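TrwC protein (Escherichia coli, PDB 1OMH) probably nicks and rejoins one strand of plasmid DNA at the origin of transfer during bacterial conjugation, through its N-terminal relaxase domain, the part present here. Local coordinates at residues B[95-100]-B[219-224]; B[156-161]-B[230-235]; B[237-242]-B[260-265]. All blocks are in the same frame, centred on the assembly; numbering follows the deposited sequence.

Contact 1 of 3, residues B[95-100]-B[219-224]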
loop_
_atom_site.group_PDB
_atom_site.type_symbol
_atom_site.label_atom_id
_atom_site.label_comp_id
_atom_site.label_asym_id
_atom_site.label_seq_id
_atom_site.Cartn_x
_atom_site.Cartn_y
_atom_site.Cartn_z
ATOM N N SER B 95 3.666 5.117 -13.042
ATOM C CA SER B 95 3.688 6.355 -12.262
ATOM C C SER B 95 4.097 7.517 -13.171
ATOM O O SER B 95 3.548 8.620 -13.068
ATOM C CB SER B 95 4.675 6.250 -11.087
ATOM O OG SER B 95 4.238 5.295 -10.125
ATOM N N LEU B 96 5.051 7.266 -14.066
ATOM C CA LEU B 96 5.534 8.300 -14.986
ATOM C C LEU B 96 4.459 8.789 -15.952
ATOM O O LEU B 96 4.279 9.995 -16.150
ATOM C CB LEU B 96 6.723 7.774 -15.791
ATOM C CG LEU B 96 8.145 8.002 -15.267
ATOM C CD1 LEU B 96 8.191 7.981 -13.752
ATOM C CD2 LEU B 96 9.058 6.955 -15.874
ATOM N N GLN B 97 3.747 7.846 -16.556
ATOM C CA GLN B 97 2.700 8.182 -17.509
ATOM C C GLN B 97 1.581 8.948 -16.817
ATOM O O GLN B 97 1.031 9.900 -17.368
ATOM C CB GLN B 97 2.133 6.911 -18.155
ATOM C CG GLN B 97 1.276 7.160 -19.398
ATOM C CD GLN B 97 2.104 7.599 -20.595
ATOM O OE1 GLN B 97 3.171 7.049 -20.854
ATOM N NE2 GLN B 97 1.604 8.581 -21.341
ATOM N N ALA B 98 1.247 8.547 -15.597
ATOM C CA ALA B 98 0.177 9.218 -14.871
ATOM C C ALA B 98 0.545 10.568 -14.270
ATOM O O ALA B 98 -0.237 11.514 -14.340
ATOM C CB ALA B 98 -0.344 8.312 -13.765
ATOM N N LEU B 99 1.737 10.661 -13.693
ATOM C CA LEU B 99 2.157 11.876 -13.001
ATOM C C LEU B 99 3.025 12.870 -13.764
ATOM O O LEU B 99 3.006 14.063 -13.467
ATOM C CB LEU B 99 2.848 11.479 -11.690
ATOM C CG LEU B 99 2.007 10.541 -10.807
ATOM C CD1 LEU B 99 2.818 10.109 -9.592
ATOM C CD2 LEU B 99 0.721 11.235 -10.365
ATOM N N VAL B 100 3.802 12.389 -14.722
ATOM C CA VAL B 100 4.633 13.289 -15.508
ATOM C C VAL B 100 3.879 13.641 -16.791
ATOM O O VAL B 100 3.647 14.816 -17.067
ATOM C CB VAL B 100 5.988 12.647 -15.847
ATOM C CG1 VAL B 100 6.884 13.661 -16.565
ATOM C CG2 VAL B 100 6.661 12.168 -14.564
ATOM N N PHE B 219 5.239 -5.866 -14.798
ATOM C CA PHE B 219 5.195 -5.245 -16.113
ATOM C C PHE B 219 5.403 -3.738 -16.034
ATOM O O PHE B 219 5.310 -3.134 -14.968
ATOM C CB PHE B 219 3.846 -5.499 -16.793
ATOM C CG PHE B 219 2.700 -4.761 -16.160
ATOM C CD1 PHE B 219 1.948 -5.355 -15.155
ATOM C CD2 PHE B 219 2.383 -3.464 -16.558
ATOM C CE1 PHE B 219 0.900 -4.677 -14.549
ATOM C CE2 PHE B 219 1.332 -2.770 -15.956
ATOM C CZ PHE B 219 0.585 -3.379 -14.948
ATOM N N ASP B 220 5.689 -3.149 -17.188
ATOM C CA ASP B 220 5.876 -1.710 -17.328
ATOM C C ASP B 220 5.291 -1.370 -18.692
ATOM O O ASP B 220 5.079 -2.261 -19.517
ATOM C CB ASP B 220 7.363 -1.344 -17.292
ATOM C CG ASP B 220 7.837 -0.966 -15.901
ATOM O OD1 ASP B 220 7.360 0.059 -15.367
ATOM O OD2 ASP B 220 8.683 -1.697 -15.348
ATOM N N LEU B 221 5.010 -0.095 -18.923
ATOM C CA LEU B 221 4.476 0.325 -20.206
ATOM C C LEU B 221 5.578 0.097 -21.240
ATOM O O LEU B 221 6.711 0.535 -21.055
ATOM C CB LEU B 221 4.077 1.796 -20.147
ATOM C CG LEU B 221 3.053 2.111 -19.051
ATOM C CD1 LEU B 221 2.703 3.591 -19.084
ATOM C CD2 LEU B 221 1.805 1.266 -19.258
ATOM N N ALA B 222 5.237 -0.588 -22.328
ATOM C CA ALA B 222 6.199 -0.919 -23.381
ATOM C C ALA B 222 6.982 0.231 -24.025
ATOM O O ALA B 222 8.084 0.017 -24.526
ATOM C CB ALA B 222 5.500 -1.733 -24.473
ATOM N N HIS B 223 6.442 1.443 -24.012
ATOM C CA HIS B 223 7.148 2.556 -24.646
ATOM C C HIS B 223 8.172 3.277 -23.765
ATOM O O HIS B 223 8.769 4.268 -24.192
ATOM C CB HIS B 223 6.146 3.570 -25.206
ATOM C CG HIS B 223 5.203 4.122 -24.180
ATOM N ND1 HIS B 223 4.232 3.357 -23.574
ATOM C CD2 HIS B 223 5.079 5.370 -23.670
ATOM C CE1 HIS B 223 3.543 4.114 -22.735
ATOM N NE2 HIS B 223 4.037 5.337 -22.775
ATOM N N ILE B 224 8.376 2.788 -22.544
ATOM C CA ILE B 224 9.343 3.401 -21.639
ATOM C C ILE B 224 10.360 2.325 -21.270
ATOM O O ILE B 224 9.997 1.299 -20.692
ATOM C CB ILE B 224 8.641 3.946 -20.372
ATOM C CG1 ILE B 224 7.585 4.978 -20.778
ATOM C CG2 ILE B 224 9.660 4.581 -19.435
ATOM C CD1 ILE B 224 6.796 5.555 -19.621
#
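Gln97 and Leu221 face each other across an 8.5 Å gap between their CA atoms, where helix 92-99 passes the end of strand 219-221 and the type I beta turn Leu221 to Ile224 that follows it. The backbones stay apart and side chains fill the interval. Gln97 takes part in three of the four residue pairs that touch. Its CG lies anti to the backbone N (chi1 -166°) and the chain then bends at chi2, which lays the aliphatic part against Leu221 and swings the amide over to His223. The methyl CD1 of Leu221 comes up to CB of Gln97 at 3.5 Å, the two side chains crossing at about a right angle.

Beyond this apolar step His223 NE2 donates to Gln97 OE1 over 2.7 Å, with an N-H...O angle of 159°. The oxygen lies near the imidazole plane, at the ring edge, whereas the nitrogen stands above the carbonyl plane, not on a lone pair; the amide and ring planes are 56° apart. Strand 219-221 pairs with 211-213 in a two-stranded antiparallel hairpin, separate from the five-stranded central sheet of this relaxase domain, and the contact ties that hairpin to the helix packed beside strand 158-167. Glutamine fits here because its two amide ends serve different partners: NE2 bonds to the backbone O of Phe292, near the C-terminus, while OE1 takes the histidine.

Ile224, at the end of the turn, supplies the second apolar patch. Its CG2 meets CD2 of Leu96 loosely, at 4.3 Å, and its CG1 lies against one face of the His223 ring, offset toward the rim. Leu96 also reaches Phe232 and Pro158, so its branched apolar side chain touches the turn after the hairpin, the 230-233 turn and the start of strand 158-167 at once.

Contact 2 of 3, residues B[156-161]-B[230-235]. With SO4 (sulfate ion), chain C; nucleotides of chain A.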
loop_
_atom_site.group_PDB
_atom_site.type_symbol
_atom_site.label_atom_id
_atom_site.label_comp_id
_atom_site.label_asym_id
_atom_site.label_seq_id
_atom_site.Cartn_x
_atom_site.Cartn_y
_atom_site.Cartn_z
ATOM N N ARG B 156 11.471 11.990 -3.897
ATOM C CA ARG B 156 10.632 12.866 -4.703
ATOM C C ARG B 156 10.451 12.486 -6.170
ATOM O O ARG B 156 10.182 13.347 -7.012
ATOM C CB ARG B 156 11.119 14.320 -4.588
ATOM C CG ARG B 156 10.982 14.896 -3.176
ATOM C CD ARG B 156 9.576 14.656 -2.612
ATOM N NE ARG B 156 9.382 15.234 -1.282
ATOM C CZ ARG B 156 8.301 15.034 -0.530
ATOM N NH1 ARG B 156 7.316 14.266 -0.976
ATOM N NH2 ARG B 156 8.201 15.604 0.665
ATOM N N ASP B 157 10.611 11.201 -6.479
ATOM C CA ASP B 157 10.394 10.718 -7.839
ATOM C C ASP B 157 8.905 10.414 -7.956
ATOM O O ASP B 157 8.225 10.212 -6.943
ATOM C CB ASP B 157 11.140 9.403 -8.097
ATOM C CG ASP B 157 12.589 9.605 -8.455
ATOM O OD1 ASP B 157 12.867 10.452 -9.326
ATOM O OD2 ASP B 157 13.448 8.897 -7.885
ATOM N N PRO B 158 8.369 10.392 -9.187
ATOM C CA PRO B 158 6.942 10.080 -9.333
ATOM C C PRO B 158 6.821 8.659 -8.783
ATOM O O PRO B 158 7.623 7.793 -9.138
ATOM C CB PRO B 158 6.727 10.124 -10.847
ATOM C CG PRO B 158 7.771 11.107 -11.313
ATOM C CD PRO B 158 8.979 10.727 -10.487
ATOM N N GLN B 159 5.835 8.427 -7.927
ATOM C CA GLN B 159 5.667 7.119 -7.306
ATOM C C GLN B 159 4.234 6.961 -6.822
ATOM O O GLN B 159 3.898 7.288 -5.676
ATOM C CB GLN B 159 6.653 6.994 -6.135
ATOM C CG GLN B 159 6.668 5.656 -5.397
ATOM C CD GLN B 159 7.038 4.479 -6.281
ATOM O OE1 GLN B 159 7.636 4.639 -7.353
ATOM N NE2 GLN B 159 6.694 3.281 -5.827
ATOM N N LEU B 160 3.385 6.460 -7.710
ATOM C CA LEU B 160 1.971 6.268 -7.400
ATOM C C LEU B 160 1.773 5.064 -6.489
ATOM O O LEU B 160 2.031 3.928 -6.880
ATOM C CB LEU B 160 1.185 6.078 -8.704
ATOM C CG LEU B 160 -0.329 5.885 -8.645
ATOM C CD1 LEU B 160 -0.996 7.088 -7.978
ATOM C CD2 LEU B 160 -0.858 5.707 -10.069
ATOM N N HIS B 161 1.318 5.317 -5.268
ATOM C CA HIS B 161 1.090 4.240 -4.323
ATOM C C HIS B 161 0.003 4.614 -3.335
ATOM O O HIS B 161 -0.238 5.797 -3.065
ATOM C CB HIS B 161 2.379 3.884 -3.566
ATOM C CG HIS B 161 2.958 5.012 -2.766
ATOM N ND1 HIS B 161 3.537 6.120 -3.350
ATOM C CD2 HIS B 161 3.079 5.191 -1.428
ATOM C CE1 HIS B 161 3.989 6.928 -2.409
ATOM N NE2 HIS B 161 3.724 6.387 -1.231
ATOM N N GLU B 230 15.011 3.669 -14.483
ATOM C CA GLU B 230 16.036 3.861 -13.466
ATOM C C GLU B 230 16.324 5.343 -13.232
ATOM O O GLU B 230 16.674 5.747 -12.121
ATOM C CB GLU B 230 17.312 3.118 -13.872
ATOM C CG GLU B 230 17.043 1.669 -14.255
ATOM C CD GLU B 230 18.298 0.845 -14.456
ATOM O OE1 GLU B 230 19.242 1.336 -15.111
ATOM O OE2 GLU B 230 18.330 -0.307 -13.969
ATOM N N GLY B 231 16.162 6.147 -14.277
ATOM C CA GLY B 231 16.400 7.572 -14.155
ATOM C C GLY B 231 15.417 8.225 -13.203
ATOM O O GLY B 231 15.636 9.346 -12.761
ATOM N N PHE B 232 14.323 7.529 -12.909
ATOM C CA PHE B 232 13.294 8.027 -11.992
ATOM C C PHE B 232 13.136 7.072 -10.800
ATOM O O PHE B 232 12.087 7.047 -10.145
ATOM C CB PHE B 232 11.931 8.152 -12.699
ATOM C CG PHE B 232 11.760 9.413 -13.505
ATOM C CD1 PHE B 232 11.811 9.383 -14.897
ATOM C CD2 PHE B 232 11.507 10.626 -12.872
ATOM C CE1 PHE B 232 11.609 10.550 -15.651
ATOM C CE2 PHE B 232 11.305 11.793 -13.613
ATOM C CZ PHE B 232 11.357 11.750 -15.008
ATOM N N SER B 233 14.171 6.285 -10.526
ATOM C CA SER B 233 14.140 5.336 -9.411
ATOM C C SER B 233 15.345 5.542 -8.499
ATOM O O SER B 233 16.172 4.649 -8.330
ATOM C CB SER B 233 14.138 3.892 -9.929
ATOM O OG SER B 233 12.980 3.630 -10.711
ATOM N N LYS B 234 15.426 6.727 -7.907
ATOM C CA LYS B 234 16.526 7.079 -7.016
ATOM C C LYS B 234 16.642 6.166 -5.803
ATOM O O LYS B 234 17.747 5.814 -5.409
ATOM C CB LYS B 234 16.379 8.539 -6.564
ATOM C CG LYS B 234 16.594 9.554 -7.693
ATOM C CD LYS B 234 16.347 10.983 -7.204
ATOM C CE LYS B 234 16.558 11.998 -8.317
ATOM N NZ LYS B 234 16.309 13.397 -7.840
ATOM N N ARG B 235 15.514 5.795 -5.201
ATOM C CA ARG B 235 15.557 4.906 -4.041
ATOM C C ARG B 235 16.162 3.554 -4.416
ATOM O O ARG B 235 16.952 2.992 -3.658
ATOM C CB ARG B 235 14.158 4.738 -3.437
ATOM C CG ARG B 235 13.663 5.988 -2.709
ATOM C CD ARG B 235 14.430 6.209 -1.400
ATOM N NE ARG B 235 14.171 5.120 -0.464
ATOM C CZ ARG B 235 15.116 4.395 0.130
ATOM N NH1 ARG B 235 16.397 4.643 -0.108
ATOM N NH2 ARG B 235 14.773 3.412 0.952
HETATM S S SO4 C . 5.624 7.230 1.945
HETATM O O1 SO4 C . 4.691 8.355 2.148
HETATM O O2 SO4 C . 6.613 7.576 0.904
HETATM O O3 SO4 C . 4.865 6.041 1.516
HETATM O O4 SO4 C . 6.324 6.947 3.213
ATOM P P DC A 24 11.789 3.731 -6.498
ATOM O OP1 DC A 24 11.199 5.095 -6.493
ATOM O OP2 DC A 24 13.240 3.553 -6.765
ATOM O "O5'" DC A 24 11.424 2.982 -5.138
ATOM C "C5'" DC A 24 10.220 3.245 -4.399
ATOM C "C4'" DC A 24 10.132 2.270 -3.248
ATOM O "O4'" DC A 24 10.398 0.954 -3.775
ATOM C "C3'" DC A 24 11.164 2.505 -2.137
ATOM O "O3'" DC A 24 10.349 2.858 -0.999
ATOM C "C2'" DC A 24 11.555 1.099 -1.708
ATOM C "C1'" DC A 24 11.126 0.190 -2.838
ATOM N N1 DC A 24 12.118 -0.637 -3.539
ATOM C C2 DC A 24 12.583 -1.786 -2.893
ATOM O O2 DC A 24 12.226 -1.994 -1.730
ATOM N N3 DC A 24 13.400 -2.636 -3.554
ATOM C C4 DC A 24 13.764 -2.365 -4.808
ATOM N N4 DC A 24 14.545 -3.245 -5.437
ATOM C C5 DC A 24 13.340 -1.178 -5.478
ATOM C C6 DC A 24 12.534 -0.344 -4.807
ATOM P P DT A 23 11.809 -2.167 -10.583
ATOM O OP1 DT A 23 11.139 -1.840 -11.865
ATOM O OP2 DT A 23 13.234 -2.577 -10.582
ATOM O "O5'" DT A 23 11.592 -0.964 -9.548
ATOM C "C5'" DT A 23 11.964 0.406 -9.870
ATOM C "C4'" DT A 23 10.922 1.361 -9.321
ATOM O "O4'" DT A 23 9.639 0.872 -9.730
ATOM C "C3'" DT A 23 10.856 1.587 -7.798
ATOM O "O3'" DT A 23 10.964 3.015 -7.679
ATOM C "C2'" DT A 23 9.366 1.656 -7.509
ATOM C "C1'" DT A 23 8.679 1.071 -8.728
ATOM N N1 DT A 23 7.833 -0.133 -8.649
ATOM C C2 DT A 23 6.812 -0.183 -7.732
ATOM O O2 DT A 23 6.658 0.657 -6.864
ATOM N N3 DT A 23 5.969 -1.258 -7.879
ATOM C C4 DT A 23 6.063 -2.273 -8.816
ATOM O O4 DT A 23 5.204 -3.151 -8.851
ATOM C C5 DT A 23 7.208 -2.191 -9.699
ATOM C C7 DT A 23 7.423 -3.254 -10.730
ATOM C C6 DT A 23 8.030 -1.150 -9.559
ATOM P P DT A 25 11.008 3.339 0.394
ATOM O OP1 DT A 25 11.457 4.739 0.187
ATOM O OP2 DT A 25 11.969 2.336 0.919
ATOM O "O5'" DT A 25 9.758 3.336 1.382
ATOM C "C5'" DT A 25 8.528 3.969 1.012
ATOM C "C4'" DT A 25 7.368 3.365 1.773
ATOM O "O4'" DT A 25 7.169 1.999 1.350
ATOM C "C3'" DT A 25 7.625 3.274 3.271
ATOM O "O3'" DT A 25 7.108 4.450 3.890
ATOM C "C2'" DT A 25 6.808 2.073 3.702
ATOM C "C1'" DT A 25 6.716 1.213 2.446
ATOM N N1 DT A 25 7.488 -0.049 2.472
ATOM C C2 DT A 25 6.939 -1.130 3.134
ATOM O O2 DT A 25 5.870 -1.085 3.726
ATOM N N3 DT A 25 7.695 -2.276 3.082
ATOM C C4 DT A 25 8.917 -2.444 2.458
ATOM O O4 DT A 25 9.476 -3.539 2.494
ATOM C C5 DT A 25 9.439 -1.266 1.797
ATOM C C7 DT A 25 10.757 -1.349 1.093
ATOM C C6 DT A 25 8.710 -0.145 1.841
HETATM O O HOH W 1 13.415 13.901 -7.616
HETATM O O HOH W 2 12.669 7.007 -5.884
#
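Asp157 and Phe232 bring the start of strand 158-167, a central strand of the relaxase sheet, against the turn that leads into helix 234-246, beside bound DNA. Polar contact centres on the carboxylate. Ser233 holds the N-cap position, but its hydroxyl bonds to Ile229 O; Asp157, from another part of the chain, receives the N-H of the first helical residue, Lys234 N donating to Asp157 OD2 at 2.9 Å, nearly along its C-O axis. The short aspartate brings negative charge to the helix N-terminus, whose dipole would favour it. Lys234 crosses the carboxylate at about a right angle, its NZ bonding to water 1 and staying 4.8 Å from Asp157 OD1. Water 2 joins OD2 to Arg235 N and to OP1 of DC24 of chain A.

In the apolar pair, Pro158 CD lies 3.5 Å from Phe232 CD2; the compact proline ring offers only hydrocarbon to the phenyl group, on which helix 274-287 also packs.

His161, a zinc or copper ligand in other structures of this protein, here bonds through NE2 to a sulfate, shared with His163 and Arg154.

On the DNA, Gln159 NE2 donates to O2 of DT23 of chain A. Arg235, bent at chi2 and chi3, grips one phosphate twice: NE reaches OP1 of DT25 of chain A at 2.8 Å and NH2 reaches OP2 at 3.0 Å.

Contact 3 of 3, residues B[237-242]-B[260-265]. With nucleotides of chain A.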
loop_
_atom_site.group_PDB
_atom_site.type_symbol
_atom_site.label_atom_id
_atom_site.label_comp_id
_atom_site.label_asym_id
_atom_site.label_seq_id
_atom_site.Cartn_x
_atom_site.Cartn_y
_atom_site.Cartn_z
ATOM N N GLU B 237 18.330 3.035 -6.669
ATOM C CA GLU B 237 19.756 3.293 -6.855
ATOM C C GLU B 237 20.476 3.325 -5.507
ATOM O O GLU B 237 21.576 2.797 -5.380
ATOM C CB GLU B 237 19.968 4.625 -7.582
ATOM C CG GLU B 237 21.372 4.822 -8.137
ATOM C CD GLU B 237 21.591 6.226 -8.684
ATOM O OE1 GLU B 237 20.643 6.799 -9.264
ATOM O OE2 GLU B 237 22.717 6.755 -8.542
ATOM N N GLN B 238 19.852 3.947 -4.512
ATOM C CA GLN B 238 20.442 4.030 -3.179
ATOM C C GLN B 238 20.538 2.637 -2.555
ATOM O O GLN B 238 21.528 2.295 -1.902
ATOM C CB GLN B 238 19.613 4.973 -2.294
ATOM C CG GLN B 238 19.748 6.447 -2.704
ATOM C CD GLN B 238 18.793 7.378 -1.959
ATOM O OE1 GLN B 238 19.047 8.582 -1.839
ATOM N NE2 GLN B 238 17.688 6.831 -1.469
ATOM N N ILE B 239 19.505 1.829 -2.757
ATOM C CA ILE B 239 19.505 0.471 -2.228
ATOM C C ILE B 239 20.642 -0.323 -2.888
ATOM O O ILE B 239 21.403 -1.008 -2.201
ATOM C CB ILE B 239 18.134 -0.226 -2.476
ATOM C CG1 ILE B 239 17.104 0.213 -1.427
ATOM C CG2 ILE B 239 18.278 -1.732 -2.355
ATOM C CD1 ILE B 239 17.020 1.690 -1.179
ATOM N N ALA B 240 20.774 -0.219 -4.212
ATOM C CA ALA B 240 21.840 -0.935 -4.920
ATOM C C ALA B 240 23.236 -0.514 -4.438
ATOM O O ALA B 240 24.131 -1.356 -4.286
ATOM C CB ALA B 240 21.726 -0.707 -6.432
ATOM N N GLU B 241 23.426 0.784 -4.204
ATOM C CA GLU B 241 24.726 1.266 -3.744
ATOM C C GLU B 241 25.045 0.717 -2.362
ATOM O O GLU B 241 26.196 0.433 -2.063
ATOM C CB GLU B 241 24.776 2.801 -3.678
ATOM C CG GLU B 241 26.217 3.333 -3.648
ATOM C CD GLU B 241 26.340 4.777 -3.184
ATOM O OE1 GLU B 241 25.472 5.601 -3.534
ATOM O OE2 GLU B 241 27.321 5.091 -2.475
ATOM N N TRP B 242 24.024 0.581 -1.517
ATOM C CA TRP B 242 24.225 0.075 -0.169
ATOM C C TRP B 242 24.761 -1.350 -0.216
ATOM O O TRP B 242 25.725 -1.679 0.483
ATOM C CB TRP B 242 22.916 0.146 0.632
ATOM C CG TRP B 242 23.083 -0.177 2.091
ATOM C CD1 TRP B 242 23.177 -1.423 2.656
ATOM C CD2 TRP B 242 23.195 0.760 3.171
ATOM N NE1 TRP B 242 23.333 -1.315 4.016
ATOM C CE2 TRP B 242 23.350 0.013 4.360
ATOM C CE3 TRP B 242 23.184 2.162 3.251
ATOM C CZ2 TRP B 242 23.491 0.615 5.613
ATOM C CZ3 TRP B 242 23.326 2.761 4.502
ATOM C CH2 TRP B 242 23.477 1.986 5.665
ATOM N N ALA B 260 18.126 -3.333 6.441
ATOM C CA ALA B 260 19.109 -2.299 6.754
ATOM C C ALA B 260 19.386 -1.450 5.509
ATOM O O ALA B 260 19.478 -0.226 5.586
ATOM C CB ALA B 260 20.408 -2.938 7.259
ATOM N N ALA B 261 19.510 -2.103 4.361
ATOM C CA ALA B 261 19.783 -1.395 3.118
ATOM C C ALA B 261 18.652 -0.441 2.752
ATOM O O ALA B 261 18.896 0.690 2.329
ATOM C CB ALA B 261 20.006 -2.388 2.000
ATOM N N LYS B 262 17.414 -0.896 2.920
ATOM C CA LYS B 262 16.250 -0.082 2.586
ATOM C C LYS B 262 15.922 1.013 3.593
ATOM O O LYS B 262 15.581 2.131 3.209
ATOM C CB LYS B 262 15.024 -0.977 2.404
ATOM C CG LYS B 262 15.142 -1.917 1.225
ATOM C CD LYS B 262 13.893 -2.752 1.058
ATOM C CE LYS B 262 14.036 -3.695 -0.119
ATOM N NZ LYS B 262 12.721 -4.274 -0.473
ATOM N N VAL B 263 16.026 0.698 4.878
ATOM C CA VAL B 263 15.704 1.676 5.904
ATOM C C VAL B 263 16.802 2.695 6.163
ATOM O O VAL B 263 16.534 3.896 6.229
ATOM C CB VAL B 263 15.334 0.976 7.236
ATOM C CG1 VAL B 263 14.979 2.013 8.300
ATOM C CG2 VAL B 263 14.143 0.044 7.009
ATOM N N LEU B 264 18.038 2.227 6.287
ATOM C CA LEU B 264 19.160 3.116 6.573
ATOM C C LEU B 264 19.567 4.053 5.441
ATOM O O LEU B 264 20.315 4.999 5.668
ATOM C CB LEU B 264 20.373 2.295 7.030
ATOM C CG LEU B 264 20.190 1.577 8.372
ATOM C CD1 LEU B 264 21.449 0.788 8.720
ATOM C CD2 LEU B 264 19.884 2.605 9.457
ATOM N N SER B 265 19.084 3.800 4.228
ATOM C CA SER B 265 19.423 4.663 3.101
ATOM C C SER B 265 18.240 5.565 2.770
ATOM O O SER B 265 18.310 6.400 1.870
ATOM C CB SER B 265 19.780 3.821 1.870
ATOM O OG SER B 265 18.640 3.141 1.357
ATOM P P DC A 24 11.789 3.731 -6.498
ATOM O OP1 DC A 24 11.199 5.095 -6.493
ATOM O OP2 DC A 24 13.240 3.553 -6.765
ATOM O "O5'" DC A 24 11.424 2.982 -5.138
ATOM C "C5'" DC A 24 10.220 3.245 -4.399
ATOM C "C4'" DC A 24 10.132 2.270 -3.248
ATOM O "O4'" DC A 24 10.398 0.954 -3.775
ATOM C "C3'" DC A 24 11.164 2.505 -2.137
ATOM O "O3'" DC A 24 10.349 2.858 -0.999
ATOM C "C2'" DC A 24 11.555 1.099 -1.708
ATOM C "C1'" DC A 24 11.126 0.190 -2.838
ATOM N N1 DC A 24 12.118 -0.637 -3.539
ATOM C C2 DC A 24 12.583 -1.786 -2.893
ATOM O O2 DC A 24 12.226 -1.994 -1.730
ATOM N N3 DC A 24 13.400 -2.636 -3.554
ATOM C C4 DC A 24 13.764 -2.365 -4.808
ATOM N N4 DC A 24 14.545 -3.245 -5.437
ATOM C C5 DC A 24 13.340 -1.178 -5.478
ATOM C C6 DC A 24 12.534 -0.344 -4.807
#
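Two helices of the relaxase domain, 234-246 and 255-264, pack here as a helix-loop-helix pair beside the bound DNA, their short segments crossing at 129° with the axes 8.8 Å apart. Ile239 and Ala261 mark a close approach, with CA atoms 5.7 Å from each other. Because the side chain of Ala261 is so small, the broad indole of Trp242 can lie down on the helix backbone. The CA of Ala261 sits over the five-membered ring in a CH-pi contact, 3.6 Å from its centroid and 17° off the normal. A chi1 of -172° turns the indole of Trp242 away from its own backbone N and out across the second helix; its far end then reaches Leu264, with CH2 3.4 Å from Leu264 CB. Ser265 CB touches the same six-membered ring more loosely at CE3.

Nearer the DNA, Ile239 lies obliquely across Lys262, its CG1 3.9 Å from Lys262 CG, while its CD1 comes to 3.3 Å from Ser265 OG. That hydroxyl donates back to Ala261 O and also bonds to Arg235, so its polar group is satisfied beside the isoleucine. Length is what Lys262 contributes: the base of its extended stem packs on Ile239 at CG, and CD and CE lead on past the cytosine to NZ, which bonds to O2 of DC24 of chain A, 2.7 Å away.

The contacts lie within one relaxase domain. Contacts 1 and 2 have centres 11 Å apart and touch: Ser95 probably bonds to the backbone of Leu160, and Val100 packs on Pro158. Their segments alternate along the chain, which interlocks helix 92-99, strand 158-167 of the central sheet, the 211-221 hairpin and the turn before helix 234-246. Contact 3 follows both in sequence. It shares helix 234-246 with contact 2, 14 Å away between centres, and Arg235 bonds to Lys262 O. The centres of contacts 1 and 3 are 24 Å apart, and the two do not touch. Contact 2 meets DT23, DC24 and DT25 of the transfer-origin DNA, chain A; contact 3 adds a lysine on the DC24 base.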